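Local coordinates for protein glucose dehydrogenase (Serratia sp. FS14, PDB 7CDY) that belongs to the glucose/sorbosone dehydrogenase family, folds as a beta-propeller and holds a bound calcium ion, at residues A[15-20]-A[321-326]; A[113-118]-A[155-160]; A[228-233]-A[243-248]; A[294-299]-A[306-311]. One frame throughout, in Å; residues are numbered along the deposited sequence. Where two conformers were deposited one is given.

Contact 1 (A[15-20]-A[321-326]); sequences WSLAFL and EVRSGP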
loop_
_atom_site.group_PDB
_atom_site.type_symbol
_atom_site.label_atom_id
_atom_site.label_comp_id
_atom_site.label_asym_id
_atom_site.label_seq_id
_atom_site.Cartn_x
_atom_site.Cartn_y
_atom_site.Cartn_z
ATOM N N TRP A 15 -6.745 7.425 3.545
ATOM C CA TRP A 15 -5.771 6.671 2.762
ATOM C C TRP A 15 -5.557 5.261 3.275
ATOM O O TRP A 15 -5.457 4.333 2.475
ATOM C CB TRP A 15 -4.426 7.418 2.722
ATOM C CG TRP A 15 -3.578 7.129 1.500
ATOM C CD1 TRP A 15 -3.617 7.796 0.307
ATOM C CD2 TRP A 15 -2.585 6.107 1.362
ATOM N NE1 TRP A 15 -2.701 7.255 -0.565
ATOM C CE2 TRP A 15 -2.043 6.225 0.061
ATOM C CE3 TRP A 15 -2.078 5.125 2.217
ATOM C CZ2 TRP A 15 -1.024 5.381 -0.408
ATOM C CZ3 TRP A 15 -1.070 4.296 1.755
ATOM C CH2 TRP A 15 -0.553 4.428 0.451
ATOM N N SER A 16 -5.505 5.071 4.588
ATOM C CA SER A 16 -5.176 3.779 5.171
ATOM C C SER A 16 -6.054 3.548 6.386
ATOM O O SER A 16 -6.433 4.489 7.085
ATOM C CB SER A 16 -3.701 3.776 5.632
ATOM O OG SER A 16 -3.275 2.549 6.220
ATOM N N LEU A 17 -6.364 2.282 6.645
ATOM C CA LEU A 17 -6.981 1.915 7.911
ATOM C C LEU A 17 -6.311 0.674 8.468
ATOM O O LEU A 17 -5.764 -0.149 7.734
ATOM C CB LEU A 17 -8.500 1.721 7.809
ATOM C CG LEU A 17 -9.005 0.414 7.216
ATOM C CD1 LEU A 17 -9.237 -0.665 8.280
ATOM C CD2 LEU A 17 -10.288 0.651 6.422
ATOM N N ALA A 18 -6.430 0.521 9.784
ATOM C CA ALA A 18 -5.879 -0.642 10.459
ATOM C C ALA A 18 -6.691 -0.948 11.706
ATOM O O ALA A 18 -7.010 -0.050 12.487
ATOM C CB ALA A 18 -4.428 -0.407 10.867
ATOM N N PHE A 19 -7.023 -2.217 11.890
ATOM C CA PHE A 19 -7.754 -2.625 13.080
ATOM C C PHE A 19 -6.833 -2.719 14.289
ATOM O O PHE A 19 -5.681 -3.159 14.188
ATOM C CB PHE A 19 -8.427 -3.976 12.848
ATOM C CG PHE A 19 -9.774 -3.863 12.205
ATOM C CD1 PHE A 19 -9.894 -3.799 10.828
ATOM C CD2 PHE A 19 -10.922 -3.803 12.977
ATOM C CE1 PHE A 19 -11.130 -3.684 10.230
ATOM C CE2 PHE A 19 -12.162 -3.693 12.384
ATOM C CZ PHE A 19 -12.267 -3.632 11.011
ATOM N N LEU A 20 -7.351 -2.283 15.434
ATOM C CA LEU A 20 -6.757 -2.519 16.732
ATOM C C LEU A 20 -7.403 -3.765 17.328
ATOM O O LEU A 20 -8.448 -4.222 16.843
ATOM C CB LEU A 20 -7.009 -1.310 17.632
ATOM C CG LEU A 20 -6.380 0.004 17.154
ATOM C CD1 LEU A 20 -6.550 1.062 18.228
ATOM C CD2 LEU A 20 -4.903 -0.175 16.814
ATOM N N GLU A 321 -8.753 1.886 -0.121
ATOM C CA GLU A 321 -8.202 0.981 0.882
ATOM C C GLU A 321 -9.148 -0.192 1.052
ATOM O O GLU A 321 -10.370 -0.023 0.965
ATOM C CB GLU A 321 -8.061 1.706 2.237
ATOM C CG GLU A 321 -7.607 0.822 3.426
ATOM C CD GLU A 321 -6.142 0.407 3.328
ATOM O OE1 GLU A 321 -5.735 -0.150 2.287
ATOM O OE2 GLU A 321 -5.383 0.626 4.299
ATOM N N VAL A 322 -8.578 -1.382 1.260
ATOM C CA VAL A 322 -9.333 -2.606 1.517
ATOM C C VAL A 322 -8.641 -3.373 2.632
ATOM O O VAL A 322 -7.447 -3.676 2.525
ATOM C CB VAL A 322 -9.351 -3.514 0.271
ATOM C CG1 VAL A 322 -10.287 -4.687 0.504
ATOM C CG2 VAL A 322 -9.744 -2.750 -0.987
ATOM N N ARG A 323 -9.384 -3.725 3.681
ATOM C CA ARG A 323 -8.834 -4.587 4.724
ATOM C C ARG A 323 -9.849 -5.660 5.081
ATOM O O ARG A 323 -11.059 -5.416 5.073
ATOM C CB ARG A 323 -8.443 -3.814 5.999
ATOM C CG ARG A 323 -7.389 -2.739 5.805
ATOM C CD ARG A 323 -5.961 -3.291 5.606
ATOM N NE ARG A 323 -5.070 -2.188 5.246
ATOM C CZ ARG A 323 -3.833 -2.296 4.768
ATOM N NH1 ARG A 323 -3.273 -3.487 4.586
ATOM N NH2 ARG A 323 -3.168 -1.183 4.466
ATOM N N SER A 324 -9.350 -6.853 5.398
ATOM C CA SER A 324 -10.209 -7.938 5.861
ATOM C C SER A 324 -10.309 -7.843 7.378
ATOM O O SER A 324 -9.300 -7.977 8.079
ATOM C CB SER A 324 -9.625 -9.285 5.433
ATOM O OG SER A 324 -10.501 -10.363 5.738
ATOM N N GLY A 325 -11.521 -7.597 7.881
ATOM C CA GLY A 325 -11.726 -7.376 9.296
ATOM C C GLY A 325 -11.797 -8.663 10.090
ATOM O O GLY A 325 -12.191 -9.714 9.581
ATOM N N PRO A 326 -11.418 -8.604 11.370
ATOM C CA PRO A 326 -11.511 -9.807 12.216
ATOM C C PRO A 326 -12.928 -10.330 12.387
ATOM O O PRO A 326 -13.099 -11.494 12.768
ATOM C CB PRO A 326 -10.901 -9.354 13.552
ATOM C CG PRO A 326 -10.997 -7.855 13.536
ATOM C CD PRO A 326 -10.838 -7.458 12.089
#

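Contact 2 (A[113-118]-A[155-160]); sequences FRQQPK and KLQGKL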
loop_
_atom_site.group_PDB
_atom_site.type_symbol
_atom_site.label_atom_id
_atom_site.label_comp_id
_atom_site.label_asym_id
_atom_site.label_seq_id
_atom_site.Cartn_x
_atom_site.Cartn_y
_atom_site.Cartn_z
ATOM N N PHE A 113 13.302 4.876 8.458
ATOM C CA PHE A 113 13.699 4.619 7.081
ATOM C C PHE A 113 13.255 5.791 6.222
ATOM O O PHE A 113 12.124 6.276 6.365
ATOM C CB PHE A 113 13.073 3.324 6.549
ATOM C CG PHE A 113 13.216 3.169 5.056
ATOM C CD1 PHE A 113 14.403 2.700 4.509
ATOM C CD2 PHE A 113 12.187 3.550 4.200
ATOM C CE1 PHE A 113 14.566 2.597 3.135
ATOM C CE2 PHE A 113 12.341 3.445 2.825
ATOM C CZ PHE A 113 13.527 2.957 2.298
ATOM N N ARG A 114 14.121 6.198 5.296
ATOM C CA ARG A 114 13.808 7.258 4.351
ATOM C C ARG A 114 14.186 6.810 2.956
ATOM O O ARG A 114 15.299 6.323 2.734
ATOM C CB ARG A 114 14.629 8.512 4.639
ATOM C CG ARG A 114 14.252 9.216 5.880
ATOM C CD ARG A 114 14.921 10.572 5.925
ATOM N NE ARG A 114 14.242 11.383 6.911
ATOM C CZ ARG A 114 14.499 11.340 8.211
ATOM N NH1 ARG A 114 15.451 10.533 8.679
ATOM N NH2 ARG A 114 13.812 12.099 9.043
ATOM N N GLN A 115 13.270 6.990 2.019
ATOM C CA GLN A 115 13.619 6.881 0.617
ATOM C C GLN A 115 14.657 7.943 0.276
ATOM O O GLN A 115 14.481 9.128 0.588
ATOM C CB GLN A 115 12.350 7.121 -0.190
ATOM C CG GLN A 115 12.532 7.016 -1.683
ATOM C CD GLN A 115 11.217 7.109 -2.435
ATOM O OE1 GLN A 115 10.395 8.002 -2.189
ATOM N NE2 GLN A 115 11.008 6.178 -3.349
ATOM N N GLN A 116 15.740 7.523 -0.377
ATOM C CA GLN A 116 16.766 8.431 -0.842
ATOM C C GLN A 116 17.195 7.995 -2.235
ATOM O O GLN A 116 17.252 6.790 -2.518
ATOM C CB GLN A 116 17.992 8.409 0.074
ATOM C CG GLN A 116 17.732 8.936 1.468
ATOM C CD GLN A 116 17.474 10.433 1.508
ATOM O OE1 GLN A 116 17.468 11.113 0.483
ATOM N NE2 GLN A 116 17.264 10.955 2.708
ATOM N N PRO A 117 17.491 8.945 -3.128
ATOM C CA PRO A 117 17.311 10.384 -2.930
ATOM C C PRO A 117 15.828 10.747 -2.896
ATOM O O PRO A 117 14.973 9.909 -3.182
ATOM C CB PRO A 117 17.979 10.989 -4.175
ATOM C CG PRO A 117 17.857 9.913 -5.218
ATOM C CD PRO A 117 18.026 8.627 -4.463
ATOM N N LYS A 118 15.520 11.976 -2.506
ATOM C CA LYS A 118 14.157 12.485 -2.590
ATOM C C LYS A 118 13.975 13.128 -3.960
ATOM O O LYS A 118 14.659 14.106 -4.282
ATOM C CB LYS A 118 13.906 13.506 -1.478
ATOM C CG LYS A 118 13.884 12.937 -0.067
ATOM C CD LYS A 118 13.773 14.068 0.956
ATOM C CE LYS A 118 13.734 13.557 2.389
ATOM N NZ LYS A 118 12.412 12.937 2.697
ATOM N N LYS A 155 19.452 3.595 -5.940
ATOM C CA LYS A 155 18.367 4.519 -5.631
ATOM C C LYS A 155 17.176 3.755 -5.074
ATOM O O LYS A 155 16.862 2.658 -5.538
ATOM C CB LYS A 155 17.974 5.322 -6.874
ATOM C CG LYS A 155 19.096 6.280 -7.276
ATOM C CD LYS A 155 18.742 7.196 -8.413
ATOM C CE LYS A 155 19.968 8.018 -8.802
ATOM N NZ LYS A 155 19.867 8.530 -10.190
ATOM N N LEU A 156 16.504 4.337 -4.080
ATOM C CA LEU A 156 15.375 3.679 -3.431
ATOM C C LEU A 156 14.037 3.950 -4.124
ATOM O O LEU A 156 12.974 3.647 -3.568
ATOM C CB LEU A 156 15.358 4.008 -1.938
ATOM C CG LEU A 156 16.531 3.353 -1.211
ATOM C CD1 LEU A 156 16.716 3.972 0.158
ATOM C CD2 LEU A 156 16.339 1.847 -1.092
ATOM N N GLN A 157 14.071 4.454 -5.345
ATOM C CA GLN A 157 12.880 4.630 -6.158
ATOM C C GLN A 157 12.458 3.308 -6.781
ATOM O O GLN A 157 13.289 2.563 -7.311
ATOM C CB GLN A 157 13.206 5.596 -7.297
ATOM C CG GLN A 157 13.045 7.060 -6.946
ATOM C CD GLN A 157 14.102 7.535 -5.977
ATOM O OE1 GLN A 157 15.263 7.088 -6.021
ATOM N NE2 GLN A 157 13.711 8.438 -5.085
ATOM N N GLY A 158 11.152 3.043 -6.785
ATOM C CA GLY A 158 10.632 1.877 -7.491
ATOM C C GLY A 158 11.105 0.564 -6.918
ATOM O O GLY A 158 11.351 -0.391 -7.666
ATOM N N LYS A 159 11.257 0.506 -5.604
ATOM C CA LYS A 159 11.777 -0.655 -4.908
ATOM C C LYS A 159 10.763 -1.127 -3.878
ATOM O O LYS A 159 10.000 -0.331 -3.310
ATOM C CB LYS A 159 13.057 -0.298 -4.129
ATOM C CG LYS A 159 14.144 0.394 -4.940
ATOM C CD LYS A 159 14.646 -0.521 -6.030
ATOM C CE LYS A 159 15.910 -0.014 -6.735
ATOM N NZ LYS A 159 15.644 1.128 -7.652
ATOM N N LEU A 160 10.743 -2.429 -3.649
ATOM C CA LEU A 160 10.193 -3.004 -2.433
ATOM C C LEU A 160 11.358 -3.221 -1.479
ATOM O O LEU A 160 12.391 -3.765 -1.882
ATOM C CB LEU A 160 9.514 -4.334 -2.751
ATOM C CG LEU A 160 8.831 -5.091 -1.619
ATOM C CD1 LEU A 160 7.832 -4.209 -0.893
ATOM C CD2 LEU A 160 8.148 -6.330 -2.153
#

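Contact 3 (A[228-233]-A[243-248]); sequences GWPLAT and IPEAKG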
loop_
_atom_site.group_PDB
_atom_site.type_symbol
_atom_site.label_atom_id
_atom_site.label_comp_id
_atom_site.label_asym_id
_atom_site.label_seq_id
_atom_site.Cartn_x
_atom_site.Cartn_y
_atom_site.Cartn_z
ATOM N N GLY A 228 10.625 -4.950 -13.957
ATOM C CA GLY A 228 10.780 -4.399 -15.319
ATOM C C GLY A 228 10.502 -2.937 -15.576
ATOM O O GLY A 228 10.914 -2.469 -16.612
ATOM N N TRP A 229 9.835 -2.248 -14.672
ATOM C CA TRP A 229 9.493 -0.838 -14.995
ATOM C C TRP A 229 10.772 -0.017 -15.095
ATOM O O TRP A 229 11.588 -0.127 -14.212
ATOM C CB TRP A 229 8.569 -0.245 -13.936
ATOM C CG TRP A 229 8.244 1.208 -14.146
ATOM C CD1 TRP A 229 8.764 2.264 -13.458
ATOM C CD2 TRP A 229 7.422 1.773 -15.178
ATOM N NE1 TRP A 229 8.277 3.443 -13.943
ATOM C CE2 TRP A 229 7.430 3.173 -14.982
ATOM C CE3 TRP A 229 6.602 1.244 -16.175
ATOM C CZ2 TRP A 229 6.703 4.048 -15.787
ATOM C CZ3 TRP A 229 5.875 2.096 -16.971
ATOM C CH2 TRP A 229 5.928 3.479 -16.764
ATOM N N PRO A 230 10.970 0.857 -16.102
ATOM C CA PRO A 230 10.106 1.165 -17.249
ATOM C C PRO A 230 10.525 0.482 -18.551
ATOM O O PRO A 230 10.021 0.862 -19.610
ATOM C CB PRO A 230 10.295 2.676 -17.402
ATOM C CG PRO A 230 11.748 2.861 -17.084
ATOM C CD PRO A 230 12.071 1.838 -15.993
ATOM N N LEU A 231 11.418 -0.511 -18.473
ATOM C CA LEU A 231 11.835 -1.242 -19.673
ATOM C C LEU A 231 10.742 -2.170 -20.176
ATOM O O LEU A 231 10.631 -2.407 -21.390
ATOM C CB LEU A 231 13.055 -2.089 -19.344
ATOM C CG LEU A 231 14.257 -1.364 -18.744
ATOM C CD1 LEU A 231 15.402 -2.345 -18.437
ATOM C CD2 LEU A 231 14.718 -0.259 -19.679
ATOM N N ALA A 232 9.943 -2.723 -19.272
ATOM C CA ALA A 232 8.823 -3.581 -19.620
ATOM C C ALA A 232 7.559 -2.990 -19.016
ATOM O O ALA A 232 7.565 -2.563 -17.852
ATOM C CB ALA A 232 9.042 -4.989 -19.079
ATOM N N THR A 233 6.489 -2.932 -19.812
ATOM C CA THR A 233 5.213 -2.426 -19.318
ATOM C C THR A 233 4.092 -2.882 -20.238
ATOM O O THR A 233 4.308 -3.103 -21.436
ATOM C CB THR A 233 5.222 -0.897 -19.200
ATOM O OG1 THR A 233 3.970 -0.461 -18.657
ATOM C CG2 THR A 233 5.429 -0.237 -20.547
ATOM N N ILE A 243 5.783 4.564 -23.668
ATOM C CA ILE A 243 6.741 4.971 -22.636
ATOM C C ILE A 243 8.135 4.984 -23.261
ATOM O O ILE A 243 8.531 3.992 -23.900
ATOM C CB ILE A 243 6.671 3.989 -21.450
ATOM C CG1 ILE A 243 5.329 4.113 -20.701
ATOM C CG2 ILE A 243 7.867 4.159 -20.510
ATOM C CD1 ILE A 243 5.085 5.455 -20.009
ATOM N N PRO A 244 8.897 6.078 -23.140
ATOM C CA PRO A 244 10.138 6.210 -23.926
ATOM C C PRO A 244 11.161 5.118 -23.681
ATOM O O PRO A 244 11.887 4.750 -24.614
ATOM C CB PRO A 244 10.673 7.587 -23.507
ATOM C CG PRO A 244 9.481 8.335 -23.046
ATOM C CD PRO A 244 8.565 7.319 -22.421
ATOM N N GLU A 245 11.263 4.611 -22.455
ATOM C CA GLU A 245 12.257 3.608 -22.096
ATOM C C GLU A 245 11.814 2.184 -22.405
ATOM O O GLU A 245 12.625 1.261 -22.298
ATOM C CB GLU A 245 12.581 3.705 -20.598
ATOM C CG GLU A 245 13.049 5.082 -20.135
ATOM C CD GLU A 245 11.898 6.007 -19.747
ATOM O OE1 GLU A 245 12.172 7.164 -19.372
ATOM O OE2 GLU A 245 10.716 5.592 -19.834
ATOM N N ALA A 246 10.556 1.984 -22.783
ATOM C CA ALA A 246 10.015 0.633 -22.861
ATOM C C ALA A 246 10.560 -0.105 -24.077
ATOM O O ALA A 246 10.599 0.429 -25.191
ATOM C CB ALA A 246 8.489 0.664 -22.894
ATOM N N LYS A 247 10.964 -1.350 -23.858
ATOM C CA LYS A 247 11.419 -2.222 -24.928
ATOM C C LYS A 247 10.390 -3.272 -25.301
ATOM O O LYS A 247 10.542 -3.925 -26.340
ATOM C CB LYS A 247 12.718 -2.927 -24.529
ATOM C CG LYS A 247 13.830 -1.966 -24.147
ATOM C CD LYS A 247 14.111 -0.989 -25.282
ATOM C CE LYS A 247 15.561 -0.519 -25.299
ATOM N NZ LYS A 247 15.666 0.975 -25.312
ATOM N N GLY A 248 9.356 -3.455 -24.494
ATOM C CA GLY A 248 8.345 -4.442 -24.806
ATOM C C GLY A 248 7.419 -4.652 -23.629
ATOM O O GLY A 248 7.581 -4.054 -22.563
#

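Contact 4 (A[294-299]-A[306-311]); sequences ALIRLT and VAEERL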
loop_
_atom_site.group_PDB
_atom_site.type_symbol
_atom_site.label_atom_id
_atom_site.label_comp_id
_atom_site.label_asym_id
_atom_site.label_seq_id
_atom_site.Cartn_x
_atom_site.Cartn_y
_atom_site.Cartn_z
ATOM N N ALA A 294 -14.704 0.983 -8.068
ATOM C CA ALA A 294 -15.251 -0.349 -7.850
ATOM C C ALA A 294 -14.328 -1.153 -6.947
ATOM O O ALA A 294 -13.232 -0.715 -6.582
ATOM C CB ALA A 294 -15.488 -1.079 -9.178
ATOM N N LEU A 295 -14.798 -2.340 -6.590
ATOM C CA LEU A 295 -14.026 -3.313 -5.836
ATOM C C LEU A 295 -13.836 -4.547 -6.703
ATOM O O LEU A 295 -14.808 -5.076 -7.252
ATOM C CB LEU A 295 -14.773 -3.675 -4.556
ATOM C CG LEU A 295 -14.115 -4.704 -3.636
ATOM C CD1 LEU A 295 -12.807 -4.161 -3.053
ATOM C CD2 LEU A 295 -15.084 -5.079 -2.520
ATOM N N ILE A 296 -12.593 -4.982 -6.849
ATOM C CA ILE A 296 -12.238 -6.134 -7.666
ATOM C C ILE A 296 -12.080 -7.338 -6.754
ATOM O O ILE A 296 -11.431 -7.246 -5.704
ATOM C CB ILE A 296 -10.932 -5.861 -8.429
ATOM C CG1 ILE A 296 -11.121 -4.698 -9.399
ATOM C CG2 ILE A 296 -10.452 -7.112 -9.138
ATOM C CD1 ILE A 296 -9.810 -4.125 -9.920
ATOM N N ARG A 297 -12.661 -8.474 -7.143
ATOM C CA ARG A 297 -12.454 -9.727 -6.426
ATOM C C ARG A 297 -11.812 -10.738 -7.363
ATOM O O ARG A 297 -12.401 -11.106 -8.386
ATOM C CB ARG A 297 -13.770 -10.289 -5.887
ATOM C CG ARG A 297 -13.563 -11.568 -5.089
ATOM C CD ARG A 297 -14.845 -12.061 -4.462
ATOM N NE ARG A 297 -15.709 -12.708 -5.435
ATOM C CZ ARG A 297 -15.784 -14.023 -5.606
ATOM N NH1 ARG A 297 -15.036 -14.834 -4.873
ATOM N NH2 ARG A 297 -16.606 -14.528 -6.516
ATOM N N LEU A 298 -10.608 -11.193 -7.018
ATOM C CA LEU A 298 -9.909 -12.221 -7.781
ATOM C C LEU A 298 -10.025 -13.548 -7.042
ATOM O O LEU A 298 -9.637 -13.643 -5.872
ATOM C CB LEU A 298 -8.436 -11.859 -7.958
ATOM C CG LEU A 298 -8.146 -10.518 -8.630
ATOM C CD1 LEU A 298 -6.653 -10.307 -8.779
ATOM C CD2 LEU A 298 -8.833 -10.479 -9.988
ATOM N N THR A 299 -10.544 -14.572 -7.718
ATOM C CA THR A 299 -10.571 -15.910 -7.144
ATOM C C THR A 299 -9.218 -16.568 -7.380
ATOM O O THR A 299 -8.698 -16.538 -8.496
ATOM C CB THR A 299 -11.677 -16.725 -7.817
ATOM O OG1 THR A 299 -12.943 -16.099 -7.578
ATOM C CG2 THR A 299 -11.709 -18.147 -7.267
ATOM N N VAL A 306 -7.914 -17.245 -11.197
ATOM C CA VAL A 306 -8.815 -18.011 -12.059
ATOM C C VAL A 306 -10.091 -17.276 -12.444
ATOM O O VAL A 306 -10.796 -17.742 -13.357
ATOM C CB VAL A 306 -9.138 -19.407 -11.487
ATOM C CG1 VAL A 306 -7.859 -20.195 -11.254
ATOM C CG2 VAL A 306 -9.936 -19.282 -10.215
ATOM N N ALA A 307 -10.433 -16.173 -11.782
ATOM C CA ALA A 307 -11.600 -15.398 -12.174
ATOM C C ALA A 307 -11.470 -13.999 -11.594
ATOM O O ALA A 307 -10.827 -13.801 -10.555
ATOM C CB ALA A 307 -12.898 -16.044 -11.681
ATOM N N GLU A 308 -12.081 -13.034 -12.286
ATOM C CA GLU A 308 -12.130 -11.638 -11.861
ATOM C C GLU A 308 -13.586 -11.187 -11.827
ATOM O O GLU A 308 -14.279 -11.235 -12.853
ATOM C CB GLU A 308 -11.317 -10.734 -12.796
ATOM C CG GLU A 308 -11.497 -9.256 -12.476
ATOM C CD GLU A 308 -10.674 -8.335 -13.360
ATOM O OE1 GLU A 308 -10.812 -7.102 -13.200
ATOM O OE2 GLU A 308 -9.918 -8.825 -14.221
ATOM N N GLU A 309 -14.038 -10.725 -10.665
ATOM C CA GLU A 309 -15.379 -10.201 -10.457
ATOM C C GLU A 309 -15.283 -8.726 -10.097
ATOM O O GLU A 309 -14.273 -8.275 -9.543
ATOM C CB GLU A 309 -16.118 -10.951 -9.313
ATOM C CG GLU A 309 -17.521 -10.400 -8.964
ATOM C CD GLU A 309 -18.202 -11.077 -7.770
ATOM O OE1 GLU A 309 -17.543 -11.834 -7.030
ATOM O OE2 GLU A 309 -19.416 -10.845 -7.570
ATOM N N ARG A 310 -16.337 -7.976 -10.408
ATOM C CA ARG A 310 -16.439 -6.557 -10.088
ATOM C C ARG A 310 -17.637 -6.338 -9.174
ATOM O O ARG A 310 -18.739 -6.826 -9.459
ATOM C CB ARG A 310 -16.610 -5.719 -11.365
ATOM C CG ARG A 310 -15.453 -5.799 -12.356
ATOM C CD ARG A 310 -14.124 -5.446 -11.693
ATOM N NE ARG A 310 -13.017 -5.344 -12.639
ATOM C CZ ARG A 310 -12.735 -4.248 -13.331
ATOM N NH1 ARG A 310 -13.494 -3.167 -13.194
ATOM N NH2 ARG A 310 -11.693 -4.237 -14.156
ATOM N N LEU A 311 -17.430 -5.576 -8.100
ATOM C CA LEU A 311 -18.454 -5.242 -7.122
ATOM C C LEU A 311 -18.487 -3.731 -6.942
ATOM O O LEU A 311 -17.496 -3.040 -7.187
ATOM C CB LEU A 311 -18.175 -5.902 -5.749
ATOM C CG LEU A 311 -18.046 -7.427 -5.688
ATOM C CD1 LEU A 311 -16.656 -7.890 -6.115
ATOM C CD2 LEU A 311 -18.328 -7.908 -4.273
#

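Contact 1 (A[15-20]-A[321-326])
E321 reaches from its strand to the backbone of L17, where OE2 accepts the amide N-H of L17 N at 3.0 Å in a nearly straight bond (161°). The oxygen uses its anti lone pair here, while on the syn side, tilted out of the carboxylate plane, it takes R323 NH2 at 2.9 Å, in a salt bridge between residues two apart on one strand. The other oxygen, OE1, forms a salt bridge with K128, so a glutamate suits the place by offering two anionic acceptors. R323 also points NE at L17 O, a long and weak bond of 3.3 Å, and its NH2 pairs with E64, which also bonds to S16 OG.

Segments 15-20 and 321-326 lie on strands that run nearly parallel, with their axes 6.9 Å apart, too far for backbone pairing. They belong to parts of the beta-propeller that meet near its middle, and side chains bridge the gap. L17 fills it with carbon: chi1 (78°) sets CG between the backbone N and the carbonyl carbon, turned to the gap, and chi2 then splits the methyls, CD1 to R323 CG at 3.7 Å and CD2 to E321 CG at 4.0 Å. The branched leucine therefore covers the aliphatic stems of both charged residues. Farther along, the ring of F19, taken in one of its two modelled conformers, receives P326 CD over the centre of one face. This CH-pi contact measures 3.8 Å from CD to the ring centroid, 12° off the normal; the compact, puckered proline ring sets CD squarely over the aromatic face.

Contact 2 (A[113-118]-A[155-160])
L156 packs against the end of strand 109-114, its CD1 methyl set obliquely against the F113 ring at 3.9 Å from CE1. Its CG lies beside its own backbone N, and CD1 also comes near R114 O and Q116 N, so the leucine supplies a compact apolar group where the chain leaves the strand. Its backbone is held as well: L156 N donates to Q116 O at 3.0 Å.

Two glutamines then reach across in contrasting shapes. Q115 is fully extended (chi1 -179°), and NE2 meets L156 O at 3.2 Å with the oxygen in the plane of the Q115 amide, though the donor stands above the plane of that carbonyl. Q157 instead folds back at chi2 (70°), bringing NE2 to P117 O at 2.7 Å, again in the plane of its own amide. The side chains cross at about a right angle, yet their amide planes are only 14° apart. A cis peptide precedes P117, whose CD rests on Q157 OE1 at 3.5 Å and on K155 CG.

The contact joins the loop leading into strand 160-163 to the neighbouring propeller sheet. Its chemistry implies different roles for the two glutamines: Q115 suits its place because its amide both donates (to L156 O and G142 O) and accepts (from T92 N and N144 ND2), whereas Q157 uses only its donor end, OE1 being buried without a polar partner in the model while NE2 is bonded to both P117 O and N144 OD1.

Contact 3 (A[228-233]-A[243-248])
Just after a type I turn from I243 to A246, G248 forms a single backbone bridge with A232, their CA atoms 5.3 Å apart, held by K247 N to L231 O at 2.7 Å and T233 N to G248 O at 3.2 Å, the first almost straight at 169°.

P230, which follows a cis peptide, is the central wedge. Its CB sits over the centre of one face of its neighbour W229, and CG packs on E245 CB at 3.7 Å. The rigid proline thus fits between the indole and the stem of the glutamate. E245 bends at chi2 (87°), which lays OE2 within 3.8 Å of P230 CB, but its charge is met by R147. On the indole, CH2 is approached obliquely by I243 CD1 at 3.9 Å, the two side chains crossing at about a right angle; NE1 bonds to E143. T233 turns its methyl CG2 to A246 CB at 4.0 Å, and its OG1 accepts the N-H of G235, so one small residue serves both an apolar and a polar neighbour.

This long loop lies between strands 216-219 and 259-261 and borders the calcium site: the W229 side chain is about 5 Å from the calcium ion, and Y227, just before this segment, belongs to the metal site. The cis proline P230, an indole bonded to E143 and a backbone bridge are consistent with a well-defined loop conformation beside the metal.

Contact 4 (A[294-299]-A[306-311])
R297 and E309 face each other in a hydrogen-bonded pair of an antiparallel beta hairpin, whose second strand, 304-311, is an edge strand of its four-stranded propeller sheet. The backbone bonds are regular: R297 N to E309 O measures 2.9 Å, and L295 and L311 pair in the same way further along.

The side chain of R297 starts at CB against L311 CD1 at 3.8 Å. CG and the extended chi2 carry it outward; a bend at chi3 (77°) then turns the guanidinium back to the neighbouring strand. CD comes 3.7 Å from E309 OE1, and NE and NH2 grip that oxygen side-on in a salt bridge, at 2.6 and 2.9 Å. The carboxylate oxygen lies in the guanidinium plane, but the two flat groups are turned 80° against each other. NE meets OE1 nearly along its C-O bond, with NH2 approaching on the anti side, well out of the carboxylate plane. NH1, at the far tip, bonds to S284 OG on the next strand. Arginine suits this partly exposed place, since its stem packs beside L311, F286 and W281 while its head serves two polar partners.

Opposite this face of L295, R297, E309 and L311, the sheet carries I296, L298, E308 and R310. L298 CD2 lies along the stem of E308, and I296 CG1 lies over one face of the R310 guanidinium, toward its NE side. R310 donates NH1 to Q292, while NE and NH2 reach E308 OE1 in a salt bridge from one face of the carboxylate plane; that oxygen also accepts from W261 NE1.

Overall arrangement
Contact 1 lies nearest the middle of the propeller, and contacts 2, 3 and 4 are farther out. Contacts 1 and 4 touch, V322 CG2 lying 4.0 Å from L295 CD1, so the hairpin of contact 4 packs on the strand that carries one side of contact 1; their centres are about 19 Å apart. Contacts 2 and 3 come near without touching, about 6 Å between nearest atoms, and contact 3 lies beside the calcium ion, whose site includes E217 and Y227. Contact 1 lies across the chain's centre from contacts 2 and 3, with centres about 25 and 33 Å away. Along the chain, contacts 2, 3 and 4 follow one another inside the loop contact 1 closes.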